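Local atomic coordinates of phosphonate monoester hydrolase (Ruegeria pomeroyi, PDB entry 4UPK), a protein that belongs to the sulfatase family of hydrolases, in the alkaline phosphatase clan. Residues V57-L62 against L316-D321; L217-L222 against I324-A329; S287-F292 against E304-L309; P407-G412 against D518-L523. All blocks are in the same frame, centred on the assembly; numbering follows the deposited sequence.

Contact 1 (V57-L62 against L316-D321)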
loop_
_atom_site.group_PDB
_atom_site.type_symbol
_atom_site.label_atom_id
_atom_site.label_comp_id
_atom_site.label_asym_id
_atom_site.label_seq_id
_atom_site.Cartn_x
_atom_site.Cartn_y
_atom_site.Cartn_z
ATOM N N VAL A 57 45.327 -24.908 -5.139
ATOM C CA VAL A 57 43.990 -25.387 -4.792
ATOM C C VAL A 57 43.347 -26.141 -5.981
ATOM O O VAL A 57 43.486 -25.737 -7.139
ATOM C CB VAL A 57 43.085 -24.249 -4.194
ATOM C CG1 VAL A 57 42.831 -23.112 -5.192
ATOM C CG2 VAL A 57 41.770 -24.802 -3.633
ATOM N N GLU A 58 42.648 -27.243 -5.677
ATOM C CA GLU A 58 41.961 -28.053 -6.669
ATOM C C GLU A 58 40.533 -27.608 -6.778
ATOM O O GLU A 58 39.783 -27.741 -5.820
ATOM C CB GLU A 58 42.020 -29.560 -6.325
ATOM C CG GLU A 58 43.410 -30.118 -6.034
ATOM C CD GLU A 58 44.467 -29.921 -7.098
ATOM O OE1 GLU A 58 44.186 -30.221 -8.278
ATOM O OE2 GLU A 58 45.589 -29.491 -6.746
ATOM N N LEU A 59 40.153 -27.063 -7.951
ATOM C CA LEU A 59 38.777 -26.628 -8.239
ATOM C C LEU A 59 38.343 -27.232 -9.603
ATOM O O LEU A 59 37.977 -26.479 -10.517
ATOM C CB LEU A 59 38.652 -25.087 -8.218
ATOM C CG LEU A 59 39.029 -24.362 -6.909
ATOM C CD1 LEU A 59 38.970 -22.842 -7.094
ATOM C CD2 LEU A 59 38.115 -24.780 -5.735
ATOM N N PRO A 60 38.361 -28.580 -9.764
ATOM C CA PRO A 60 38.071 -29.172 -11.077
ATOM C C PRO A 60 36.712 -28.919 -11.687
ATOM O O PRO A 60 36.644 -28.798 -12.908
ATOM C CB PRO A 60 38.316 -30.668 -10.847
ATOM C CG PRO A 60 38.116 -30.857 -9.400
ATOM C CD PRO A 60 38.745 -29.645 -8.812
ATOM N N HIS A 61 35.640 -28.894 -10.876
ATOM C CA HIS A 61 34.286 -28.706 -11.397
ATOM C C HIS A 61 34.026 -27.291 -11.862
ATOM O O HIS A 61 33.446 -27.106 -12.935
ATOM C CB HIS A 61 33.225 -29.242 -10.426
ATOM C CG HIS A 61 33.308 -30.717 -10.250
ATOM N ND1 HIS A 61 32.895 -31.578 -11.239
ATOM C CD2 HIS A 61 33.763 -31.437 -9.204
ATOM C CE1 HIS A 61 33.088 -32.798 -10.757
ATOM N NE2 HIS A 61 33.611 -32.757 -9.532
ATOM N N LEU A 62 34.537 -26.304 -11.114
ATOM C CA LEU A 62 34.467 -24.876 -11.475
ATOM C C LEU A 62 35.350 -24.590 -12.709
ATOM O O LEU A 62 34.965 -23.818 -13.581
ATOM C CB LEU A 62 34.869 -23.986 -10.281
ATOM C CG LEU A 62 33.877 -23.962 -9.101
ATOM C CD1 LEU A 62 34.538 -23.457 -7.836
ATOM C CD2 LEU A 62 32.640 -23.131 -9.416
ATOM N N LEU A 316 38.086 -25.855 2.167
ATOM C CA LEU A 316 36.636 -25.583 2.132
ATOM C C LEU A 316 36.167 -25.225 0.719
ATOM O O LEU A 316 35.062 -25.628 0.337
ATOM C CB LEU A 316 36.238 -24.481 3.130
ATOM C CG LEU A 316 36.276 -24.852 4.612
ATOM C CD1 LEU A 316 36.200 -23.579 5.492
ATOM C CD2 LEU A 316 35.174 -25.830 4.964
ATOM N N ALA A 317 36.991 -24.480 -0.051
ATOM C CA ALA A 317 36.739 -24.127 -1.460
ATOM C C ALA A 317 36.746 -25.427 -2.313
ATOM O O ALA A 317 35.844 -25.614 -3.120
ATOM C CB ALA A 317 37.785 -23.154 -1.965
ATOM N N THR A 318 37.702 -26.343 -2.080
ATOM C CA THR A 318 37.746 -27.645 -2.766
ATOM C C THR A 318 36.449 -28.474 -2.442
ATOM O O THR A 318 35.862 -29.040 -3.353
ATOM C CB THR A 318 39.112 -28.342 -2.519
ATOM O OG1 THR A 318 40.112 -27.597 -3.218
ATOM C CG2 THR A 318 39.158 -29.815 -3.006
ATOM N N GLU A 319 35.985 -28.483 -1.174
ATOM C CA GLU A 319 34.759 -29.179 -0.806
ATOM C C GLU A 319 33.521 -28.541 -1.479
ATOM O O GLU A 319 32.639 -29.263 -1.922
ATOM C CB GLU A 319 34.603 -29.282 0.713
ATOM C CG GLU A 319 33.426 -30.182 1.129
ATOM C CD GLU A 319 32.974 -29.997 2.565
ATOM O OE1 GLU A 319 33.306 -28.949 3.162
ATOM O OE2 GLU A 319 32.310 -30.909 3.107
ATOM N N VAL A 320 33.490 -27.212 -1.629
ATOM C CA VAL A 320 32.395 -26.528 -2.350
ATOM C C VAL A 320 32.409 -26.998 -3.810
ATOM O O VAL A 320 31.359 -27.342 -4.363
ATOM C CB VAL A 320 32.498 -24.979 -2.202
ATOM C CG1 VAL A 320 31.748 -24.234 -3.305
ATOM C CG2 VAL A 320 32.037 -24.538 -0.817
ATOM N N ASP A 321 33.616 -27.038 -4.408
ATOM C CA ASP A 321 33.836 -27.522 -5.759
ATOM C C ASP A 321 33.266 -28.928 -5.986
ATOM O O ASP A 321 32.551 -29.095 -6.956
ATOM C CB ASP A 321 35.312 -27.495 -6.126
ATOM C CG ASP A 321 35.508 -27.713 -7.600
ATOM O OD1 ASP A 321 35.447 -26.727 -8.348
ATOM O OD2 ASP A 321 35.630 -28.887 -8.017
#
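The carboxylate of Asp321 takes two backbone N-H groups at the first turn of helix 60-67: His61 N gives its hydrogen to Asp321 OD2 over 2.9 Å, at 164°, and Leu62 N gives its own to Asp321 OD1 over 2.9 Å. OD2 uses its syn lone pair; OD1 is also met on the syn side, though somewhat out of the carboxylate plane. With CG anti to the backbone N (chi1 -168°), Asp321 holds its carboxylate out from helix 303-333, and the two bonds grip it at both oxygens. One turn earlier Thr318 OG1 donates to Glu58 O over 2.6 Å, tilted from the carbonyl plane, and it also bonds to Tyr256. Leu59 lays CD2 against the helix backbone, 3.6 Å from Ala317 O, where the small alanine leaves room for the leucine. Val57 CG2 comes within 3.3 Å of Thr318 OG1, and the CB-CD2 side of His61 lies beside Asp321 OD2, ring and carboxylate planes 29° apart. Pro60, which has no N-H to offer, suits the first helical position. Asp321, from a distant part of the chain, thus caps the N-terminal N-H groups of helix 60-67 in place of a side chain of the N-cap residue Leu59, probably favoured by the helix dipole.

Contact 2 (L217-L222 against I324-A329)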
loop_
_atom_site.group_PDB
_atom_site.type_symbol
_atom_site.label_atom_id
_atom_site.label_comp_id
_atom_site.label_asym_id
_atom_site.label_seq_id
_atom_site.Cartn_x
_atom_site.Cartn_y
_atom_site.Cartn_z
ATOM N N LEU A 217 23.489 -28.678 2.245
ATOM C CA LEU A 217 22.772 -27.743 1.349
ATOM C C LEU A 217 22.604 -28.319 -0.055
ATOM O O LEU A 217 21.519 -28.241 -0.617
ATOM C CB LEU A 217 23.437 -26.348 1.309
ATOM C CG LEU A 217 22.675 -25.226 0.601
ATOM C CD1 LEU A 217 21.278 -24.974 1.210
ATOM C CD2 LEU A 217 23.460 -23.981 0.615
ATOM N N THR A 218 23.661 -28.958 -0.577
ATOM C CA THR A 218 23.694 -29.652 -1.867
ATOM C C THR A 218 22.674 -30.794 -1.855
ATOM O O THR A 218 21.945 -30.976 -2.839
ATOM C CB THR A 218 25.111 -30.171 -2.177
ATOM O OG1 THR A 218 26.040 -29.115 -1.924
ATOM C CG2 THR A 218 25.244 -30.661 -3.619
ATOM N N ASP A 219 22.622 -31.555 -0.741
ATOM C CA ASP A 219 21.653 -32.633 -0.561
ATOM C C ASP A 219 20.215 -32.102 -0.592
ATOM O O ASP A 219 19.376 -32.715 -1.232
ATOM C CB ASP A 219 21.925 -33.415 0.736
ATOM C CG ASP A 219 23.170 -34.291 0.735
ATOM O OD1 ASP A 219 23.748 -34.515 -0.356
ATOM O OD2 ASP A 219 23.586 -34.707 1.814
ATOM N N GLN A 220 19.952 -30.944 0.029
ATOM C CA GLN A 220 18.635 -30.288 0.041
ATOM C C GLN A 220 18.201 -29.828 -1.355
ATOM O O GLN A 220 17.039 -30.010 -1.721
ATOM C CB GLN A 220 18.563 -29.156 1.080
ATOM C CG GLN A 220 18.679 -29.615 2.551
ATOM C CD GLN A 220 18.064 -30.957 2.854
ATOM O OE1 GLN A 220 18.759 -31.973 2.996
ATOM N NE2 GLN A 220 16.751 -31.002 2.940
ATOM N N PHE A 221 19.148 -29.291 -2.146
ATOM C CA PHE A 221 18.952 -28.927 -3.559
ATOM C C PHE A 221 18.560 -30.177 -4.366
ATOM O O PHE A 221 17.556 -30.167 -5.077
ATOM C CB PHE A 221 20.252 -28.313 -4.132
ATOM C CG PHE A 221 20.203 -27.963 -5.596
ATOM C CD1 PHE A 221 19.762 -26.706 -6.014
ATOM C CD2 PHE A 221 20.599 -28.886 -6.564
ATOM C CE1 PHE A 221 19.726 -26.378 -7.381
ATOM C CE2 PHE A 221 20.540 -28.567 -7.930
ATOM C CZ PHE A 221 20.112 -27.316 -8.327
ATOM N N LEU A 222 19.347 -31.262 -4.228
ATOM C CA LEU A 222 19.102 -32.532 -4.927
ATOM C C LEU A 222 17.859 -33.313 -4.429
ATOM O O LEU A 222 17.312 -34.128 -5.178
ATOM C CB LEU A 222 20.354 -33.412 -4.934
ATOM C CG LEU A 222 21.583 -32.820 -5.633
ATOM C CD1 LEU A 222 22.840 -33.600 -5.267
ATOM C CD2 LEU A 222 21.398 -32.777 -7.129
ATOM N N ILE A 324 29.481 -28.860 -6.133
ATOM C CA ILE A 324 28.994 -28.149 -7.334
ATOM C C ILE A 324 29.008 -29.117 -8.538
ATOM O O ILE A 324 28.126 -29.044 -9.382
ATOM C CB ILE A 324 29.744 -26.784 -7.588
ATOM C CG1 ILE A 324 29.249 -25.722 -6.597
ATOM C CG2 ILE A 324 29.596 -26.267 -9.066
ATOM C CD1 ILE A 324 29.999 -24.376 -6.612
ATOM N N GLY A 325 29.967 -30.053 -8.559
ATOM C CA GLY A 325 30.043 -31.116 -9.563
ATOM C C GLY A 325 28.809 -32.008 -9.565
ATOM O O GLY A 325 28.344 -32.426 -10.623
ATOM N N ARG A 326 28.239 -32.262 -8.382
ATOM C CA ARG A 326 27.009 -33.043 -8.189
ATOM C C ARG A 326 25.803 -32.297 -8.749
ATOM O O ARG A 326 24.894 -32.940 -9.254
ATOM C CB ARG A 326 26.770 -33.332 -6.700
ATOM C CG ARG A 326 27.770 -34.261 -6.028
ATOM C CD ARG A 326 27.554 -34.213 -4.520
ATOM N NE ARG A 326 26.305 -34.874 -4.145
ATOM C CZ ARG A 326 25.612 -34.637 -3.036
ATOM N NH1 ARG A 326 26.024 -33.725 -2.165
ATOM N NH2 ARG A 326 24.501 -35.315 -2.786
ATOM N N VAL A 327 25.771 -30.949 -8.603
ATOM C CA VAL A 327 24.715 -30.055 -9.108
ATOM C C VAL A 327 24.744 -30.079 -10.656
ATOM O O VAL A 327 23.701 -30.241 -11.286
ATOM C CB VAL A 327 24.826 -28.620 -8.523
ATOM C CG1 VAL A 327 23.787 -27.686 -9.146
ATOM C CG2 VAL A 327 24.688 -28.632 -6.998
ATOM N N ILE A 328 25.951 -29.960 -11.250
ATOM C CA ILE A 328 26.171 -30.036 -12.700
ATOM C C ILE A 328 25.761 -31.416 -13.214
ATOM O O ILE A 328 25.036 -31.477 -14.198
ATOM C CB ILE A 328 27.646 -29.664 -13.104
ATOM C CG1 ILE A 328 28.038 -28.206 -12.703
ATOM C CG2 ILE A 328 27.931 -29.954 -14.592
ATOM C CD1 ILE A 328 27.106 -27.027 -13.252
ATOM N N ALA A 329 26.215 -32.517 -12.544
ATOM C CA ALA A 329 25.894 -33.905 -12.902
ATOM C C ALA A 329 24.390 -34.134 -12.951
ATOM O O ALA A 329 23.922 -34.798 -13.875
ATOM C CB ALA A 329 26.550 -34.894 -11.933
#
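Arg326 reaches across from helix 303-333 to Asp219, while Leu222 lies over its guanidinium. The two short helical segments run nearly parallel, 11° apart, with their axes 10.2 Å from each other, and long or branched side chains fill the gap. Arg326 bends at chi3 (71°), which swings its flat end over to helix 213-224. There NH2 bonds Asp219 OD1 at 2.7 Å, nearly along the C-O axis of the carboxylate and almost exactly in the guanidinium plane. NH1 makes a weak second bond to the same oxygen, so Asp219 OD1 sits in the fork between the two nitrogens. The planes of the two charged groups stand 78° apart, consistent with one oxygen, OD1, taking both bonds rather than a side-by-side pairing of two oxygens. Leu222 CD1 rests on one guanidinium face, 3.4 Å from Arg326 NH2, and Thr218 CG2 lies 3.5 Å from Arg326 NH1.

Deeper in, Val327 crosses Phe221 at about a right angle, its CG1 3.6 Å from Phe221 CE2. Phe221 has CG anti to the backbone N, and its ring extends toward strands 35-41 and 234-239, where Leu37 and Ala235 meet it. Branched Val327 also turns CG2 to the methyl of Thr218, whose hydroxyl bonds Thr214 O. The chemistry is thus divided by depth: apolar groups seal the helices to the central sheet, while a salt bridge, with leucine against the arginine's flat face, joins their partly exposed outer side.

Contact 3 (S287-F292 against E304-L309)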
loop_
_atom_site.group_PDB
_atom_site.type_symbol
_atom_site.label_atom_id
_atom_site.label_comp_id
_atom_site.label_asym_id
_atom_site.label_seq_id
_atom_site.Cartn_x
_atom_site.Cartn_y
_atom_site.Cartn_z
ATOM N N SER A 287 39.600 -7.220 11.787
ATOM C CA SER A 287 39.609 -8.696 11.761
ATOM C C SER A 287 41.009 -9.217 12.042
ATOM O O SER A 287 41.991 -8.490 11.877
ATOM C CB SER A 287 39.125 -9.231 10.415
ATOM O OG SER A 287 37.742 -8.993 10.209
ATOM N N SER A 288 41.102 -10.482 12.474
ATOM C CA SER A 288 42.375 -11.132 12.807
ATOM C C SER A 288 42.214 -12.651 12.715
ATOM O O SER A 288 41.074 -13.129 12.693
ATOM C CB SER A 288 42.840 -10.729 14.220
ATOM O OG SER A 288 41.987 -11.208 15.248
ATOM N N PRO A 289 43.320 -13.437 12.685
ATOM C CA PRO A 289 43.172 -14.902 12.692
ATOM C C PRO A 289 42.299 -15.400 13.859
ATOM O O PRO A 289 41.444 -16.265 13.645
ATOM C CB PRO A 289 44.617 -15.394 12.791
ATOM C CG PRO A 289 45.435 -14.296 12.238
ATOM C CD PRO A 289 44.744 -13.050 12.670
ATOM N N ALA A 290 42.457 -14.783 15.076
ATOM C CA ALA A 290 41.695 -15.074 16.310
ATOM C C ALA A 290 40.180 -14.872 16.150
ATOM O O ALA A 290 39.406 -15.563 16.825
ATOM C CB ALA A 290 42.205 -14.233 17.469
ATOM N N SER A 291 39.748 -13.946 15.267
ATOM C CA SER A 291 38.318 -13.709 15.032
ATOM C C SER A 291 37.756 -14.569 13.883
ATOM O O SER A 291 36.547 -14.605 13.689
ATOM C CB SER A 291 38.039 -12.219 14.806
ATOM O OG SER A 291 38.545 -11.761 13.560
ATOM N N PHE A 292 38.628 -15.261 13.135
ATOM C CA PHE A 292 38.288 -16.104 11.979
ATOM C C PHE A 292 38.117 -17.604 12.286
ATOM O O PHE A 292 37.894 -18.397 11.365
ATOM C CB PHE A 292 39.338 -15.902 10.869
ATOM C CG PHE A 292 38.910 -14.991 9.753
ATOM C CD1 PHE A 292 38.455 -13.706 10.018
ATOM C CD2 PHE A 292 38.978 -15.412 8.429
ATOM C CE1 PHE A 292 38.036 -12.873 8.983
ATOM C CE2 PHE A 292 38.570 -14.571 7.394
ATOM C CZ PHE A 292 38.094 -13.314 7.679
ATOM N N GLU A 304 52.833 -19.438 10.936
ATOM C CA GLU A 304 52.273 -20.795 11.092
ATOM C C GLU A 304 50.746 -20.725 11.179
ATOM O O GLU A 304 50.066 -21.497 10.508
ATOM C CB GLU A 304 52.845 -21.506 12.328
ATOM C CG GLU A 304 52.511 -22.989 12.377
ATOM C CD GLU A 304 52.953 -23.761 13.609
ATOM O OE1 GLU A 304 53.917 -23.333 14.284
ATOM O OE2 GLU A 304 52.359 -24.832 13.870
ATOM N N THR A 305 50.221 -19.786 11.988
ATOM C CA THR A 305 48.795 -19.545 12.157
ATOM C C THR A 305 48.160 -19.090 10.825
ATOM O O THR A 305 47.204 -19.719 10.367
ATOM C CB THR A 305 48.588 -18.523 13.282
ATOM O OG1 THR A 305 48.913 -19.131 14.526
ATOM C CG2 THR A 305 47.179 -17.928 13.316
ATOM N N ILE A 306 48.701 -18.016 10.223
ATOM C CA ILE A 306 48.224 -17.423 8.969
ATOM C C ILE A 306 48.125 -18.453 7.847
ATOM O O ILE A 306 47.074 -18.548 7.206
ATOM C CB ILE A 306 49.055 -16.147 8.606
ATOM C CG1 ILE A 306 48.750 -14.993 9.598
ATOM C CG2 ILE A 306 48.828 -15.688 7.163
ATOM C CD1 ILE A 306 49.930 -14.002 9.799
ATOM N N GLN A 307 49.179 -19.272 7.663
ATOM C CA GLN A 307 49.235 -20.312 6.627
ATOM C C GLN A 307 48.246 -21.469 6.855
ATOM O O GLN A 307 47.738 -22.049 5.892
ATOM C CB GLN A 307 50.678 -20.798 6.402
ATOM C CG GLN A 307 51.635 -19.715 5.882
ATOM C CD GLN A 307 51.295 -19.184 4.517
ATOM O OE1 GLN A 307 50.499 -18.262 4.363
ATOM N NE2 GLN A 307 51.924 -19.720 3.492
ATOM N N THR A 308 47.954 -21.769 8.131
ATOM C CA THR A 308 47.018 -22.819 8.535
ATOM C C THR A 308 45.597 -22.431 8.155
ATOM O O THR A 308 44.902 -23.226 7.522
ATOM C CB THR A 308 47.230 -23.204 10.013
ATOM O OG1 THR A 308 48.589 -23.617 10.182
ATOM C CG2 THR A 308 46.321 -24.317 10.454
ATOM N N LEU A 309 45.199 -21.188 8.485
ATOM C CA LEU A 309 43.910 -20.603 8.155
ATOM C C LEU A 309 43.732 -20.587 6.641
ATOM O O LEU A 309 42.656 -20.921 6.151
ATOM C CB LEU A 309 43.851 -19.164 8.703
ATOM C CG LEU A 309 43.141 -18.979 10.038
ATOM C CD1 LEU A 309 43.968 -19.512 11.194
ATOM C CD2 LEU A 309 42.787 -17.534 10.256
#
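Pro289 of a short 3-10 turn faces Ile306 of helix 303-333, the CA atoms of Pro289 and Ile306 being 6.8 Å apart. The 3-10 turn lies in the loop between helices 280-286 and 303-333 of the sulfatase fold, and it packs back on the early turns of the long helix that follows.

Apolar atoms do the joining, with no hydrogen bond from one segment to the other. Proline suits the turn because its ring fixes phi near the helical value and presents a compact apolar edge. CB of that ring meets Thr305 CG2 at 3.6 Å, the two side chains crossing at about a right angle. Thr305 carries its methyl anti to the backbone N and its hydroxyl beside that nitrogen (chi1 -70°), so the methyl faces the proline while OG1 bonds Thr302 and Glu300 O. A turn later, Leu309 CD2 reaches in under the proline, 3.6 Å from Pro289 CA, and touches Phe292 CB at 3.9 Å. Ile306 adds a more distant flank, CG1 lying 4.3 Å from Pro289 CG. The Phe292 ring turns away from the helix to meet Trp358 edge-to-face.

Each segment is also stitched within itself. Thr308 N and OG1 approach Glu304 O from opposite faces of its carbonyl plane, a double use of one acceptor that suits a threonine buried in a helix. In the turn, Ser288 O likewise takes two donors: Ser291 N, and Ser291 OG at 3.0 Å, the hydroxyl lying in the carbonyl plane on a lone pair.

Contact 4 (P407-G412 against D518-L523)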
loop_
_atom_site.group_PDB
_atom_site.type_symbol
_atom_site.label_atom_id
_atom_site.label_comp_id
_atom_site.label_asym_id
_atom_site.label_seq_id
_atom_site.Cartn_x
_atom_site.Cartn_y
_atom_site.Cartn_z
ATOM N N PRO A 407 14.039 -3.153 -15.171
ATOM C CA PRO A 407 13.651 -1.834 -14.642
ATOM C C PRO A 407 14.768 -0.784 -14.832
ATOM O O PRO A 407 15.955 -1.140 -14.843
ATOM C CB PRO A 407 13.430 -2.117 -13.139
ATOM C CG PRO A 407 13.253 -3.549 -13.028
ATOM C CD PRO A 407 14.087 -4.159 -14.093
ATOM N N ASN A 408 14.379 0.515 -14.971
ATOM C CA ASN A 408 15.304 1.648 -15.110
ATOM C C ASN A 408 16.149 1.854 -13.832
ATOM O O ASN A 408 17.267 2.365 -13.927
ATOM C CB ASN A 408 14.551 2.934 -15.470
ATOM C CG ASN A 408 14.196 3.079 -16.932
ATOM O OD1 ASN A 408 14.657 2.339 -17.808
ATOM N ND2 ASN A 408 13.397 4.092 -17.232
ATOM N N ALA A 409 15.634 1.427 -12.655
ATOM C CA ALA A 409 16.344 1.486 -11.366
ATOM C C ALA A 409 17.690 0.716 -11.400
ATOM O O ALA A 409 18.615 1.065 -10.670
ATOM C CB ALA A 409 15.458 0.918 -10.263
ATOM N N VAL A 410 17.789 -0.312 -12.260
ATOM C CA VAL A 410 18.979 -1.143 -12.414
ATOM C C VAL A 410 20.123 -0.357 -13.065
ATOM O O VAL A 410 20.019 0.090 -14.217
ATOM C CB VAL A 410 18.658 -2.504 -13.115
ATOM C CG1 VAL A 410 19.916 -3.300 -13.436
ATOM C CG2 VAL A 410 17.699 -3.343 -12.276
ATOM N N ASP A 411 21.209 -0.182 -12.302
ATOM C CA ASP A 411 22.438 0.512 -12.723
ATOM C C ASP A 411 23.321 -0.366 -13.611
ATOM O O ASP A 411 24.072 0.165 -14.434
ATOM C CB ASP A 411 23.250 0.965 -11.501
ATOM C CG ASP A 411 22.576 2.018 -10.640
ATOM O OD1 ASP A 411 22.066 3.012 -11.203
ATOM O OD2 ASP A 411 22.603 1.875 -9.405
ATOM N N GLY A 412 23.241 -1.690 -13.405
ATOM C CA GLY A 412 24.002 -2.680 -14.156
ATOM C C GLY A 412 23.538 -2.848 -15.578
ATOM O O GLY A 412 22.421 -2.465 -15.927
ATOM N N ASP A 518 19.722 7.804 -8.571
ATOM C CA ASP A 518 18.521 6.956 -8.588
ATOM C C ASP A 518 17.633 7.123 -9.837
ATOM O O ASP A 518 17.010 8.170 -10.009
ATOM C CB ASP A 518 17.711 7.116 -7.286
ATOM C CG ASP A 518 16.785 5.950 -6.967
ATOM O OD1 ASP A 518 16.296 5.296 -7.914
ATOM O OD2 ASP A 518 16.528 5.710 -5.778
ATOM N N HIS A 519 17.578 6.082 -10.699
ATOM C CA HIS A 519 16.795 6.088 -11.956
ATOM C C HIS A 519 15.377 5.469 -11.872
ATOM O O HIS A 519 14.748 5.274 -12.922
ATOM C CB HIS A 519 17.591 5.405 -13.089
ATOM C CG HIS A 519 18.599 6.279 -13.753
ATOM N ND1 HIS A 519 19.735 6.706 -13.090
ATOM C CD2 HIS A 519 18.643 6.729 -15.026
ATOM C CE1 HIS A 519 20.427 7.398 -13.974
ATOM N NE2 HIS A 519 19.792 7.470 -15.141
ATOM N N THR A 520 14.866 5.191 -10.646
ATOM C CA THR A 520 13.525 4.623 -10.431
ATOM C C THR A 520 12.428 5.368 -11.229
ATOM O O THR A 520 11.666 4.715 -11.942
ATOM C CB THR A 520 13.211 4.471 -8.927
ATOM O OG1 THR A 520 14.255 3.712 -8.329
ATOM C CG2 THR A 520 11.875 3.761 -8.660
ATOM N N LEU A 521 12.382 6.718 -11.130
ATOM C CA LEU A 521 11.399 7.563 -11.813
ATOM C C LEU A 521 12.001 8.738 -12.604
ATOM O O LEU A 521 11.249 9.450 -13.273
ATOM C CB LEU A 521 10.350 8.101 -10.810
ATOM C CG LEU A 521 9.504 7.087 -10.020
ATOM C CD1 LEU A 521 8.928 7.732 -8.766
ATOM C CD2 LEU A 521 8.402 6.517 -10.877
ATOM N N SER A 522 13.345 8.940 -12.557
ATOM C CA SER A 522 14.008 10.062 -13.252
ATOM C C SER A 522 13.919 10.075 -14.788
ATOM O O SER A 522 14.190 11.108 -15.399
ATOM C CB SER A 522 15.439 10.262 -12.772
ATOM O OG SER A 522 16.309 9.235 -13.220
ATOM N N LEU A 523 13.556 8.938 -15.406
ATOM C CA LEU A 523 13.382 8.817 -16.856
ATOM C C LEU A 523 11.915 8.751 -17.254
ATOM O O LEU A 523 11.600 8.632 -18.440
ATOM C CB LEU A 523 14.192 7.652 -17.454
ATOM C CG LEU A 523 15.713 7.788 -17.376
ATOM C CD1 LEU A 523 16.376 6.556 -17.899
ATOM C CD2 LEU A 523 16.214 9.039 -18.116
HETATM O O HOH W 1 12.874 5.933 -14.561
HETATM O O HOH W 2 19.350 3.858 -10.201
HETATM O O HOH W 3 12.626 1.897 -12.215
#
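Ala409 and Thr520 bring their backbones to 4.3 Å between CA atoms, and here the two loops fit closely: Ala409 CB lies 3.6 Å from Thr520 OG1, a spot suited to a small methyl, and Asn408 O stands 3.2 Å from His519 CB. Asn408 crosses Leu523 at about a right angle, with ND2 3.7 Å from Leu523 CB; its amide also pairs with Gln534 O and Arg536 N. The first loop is a type I beta turn from Pro407 to Val410. The second opens with an Asx turn, in which Asp518 OD1 accepts from Thr520 N at 3.1 Å and also, through its syn lone pair, from Thr520 OG1. The His519 ring bonds Met517 O through ND1 and Ser455 OG of the third subunit through NE2, while Asp518 makes a salt bridge to Arg108 of that subunit, placing this joint at a subunit interface.

Elsewhere direct contact gives way to water. Water 2 donates to Ala409 O and Asp411 OD1 and accepts from His519 N, while water 1 donates to His519 O at 2.6 Å and accepts from Asn408 ND2 and Leu523 N. On the Thr520 side water 3 donates to Thr520 O, with only a weak bond from Ala409 N.

Contacts 1, 2 and 3 share helix 303-333: contact 3 uses its early turns, contact 1 its middle and contact 2 the part after that. Contacts 1 and 2 have centres 14 Å apart and touch where His61 and Leu62 meet Gly325 and Ile324; the centres of contacts 1 and 3 are 21 Å apart. Along the chain the segments of contacts 1 and 2 alternate, and contact 3 is nested inside the loops both close. The helix thus collects two pieces distant in sequence, 57-62 and 217-222, and the loop just before it, 287-292. Contact 4 follows in series, 36 to 42 Å from the others between centres, and joins two later loops beside another subunit.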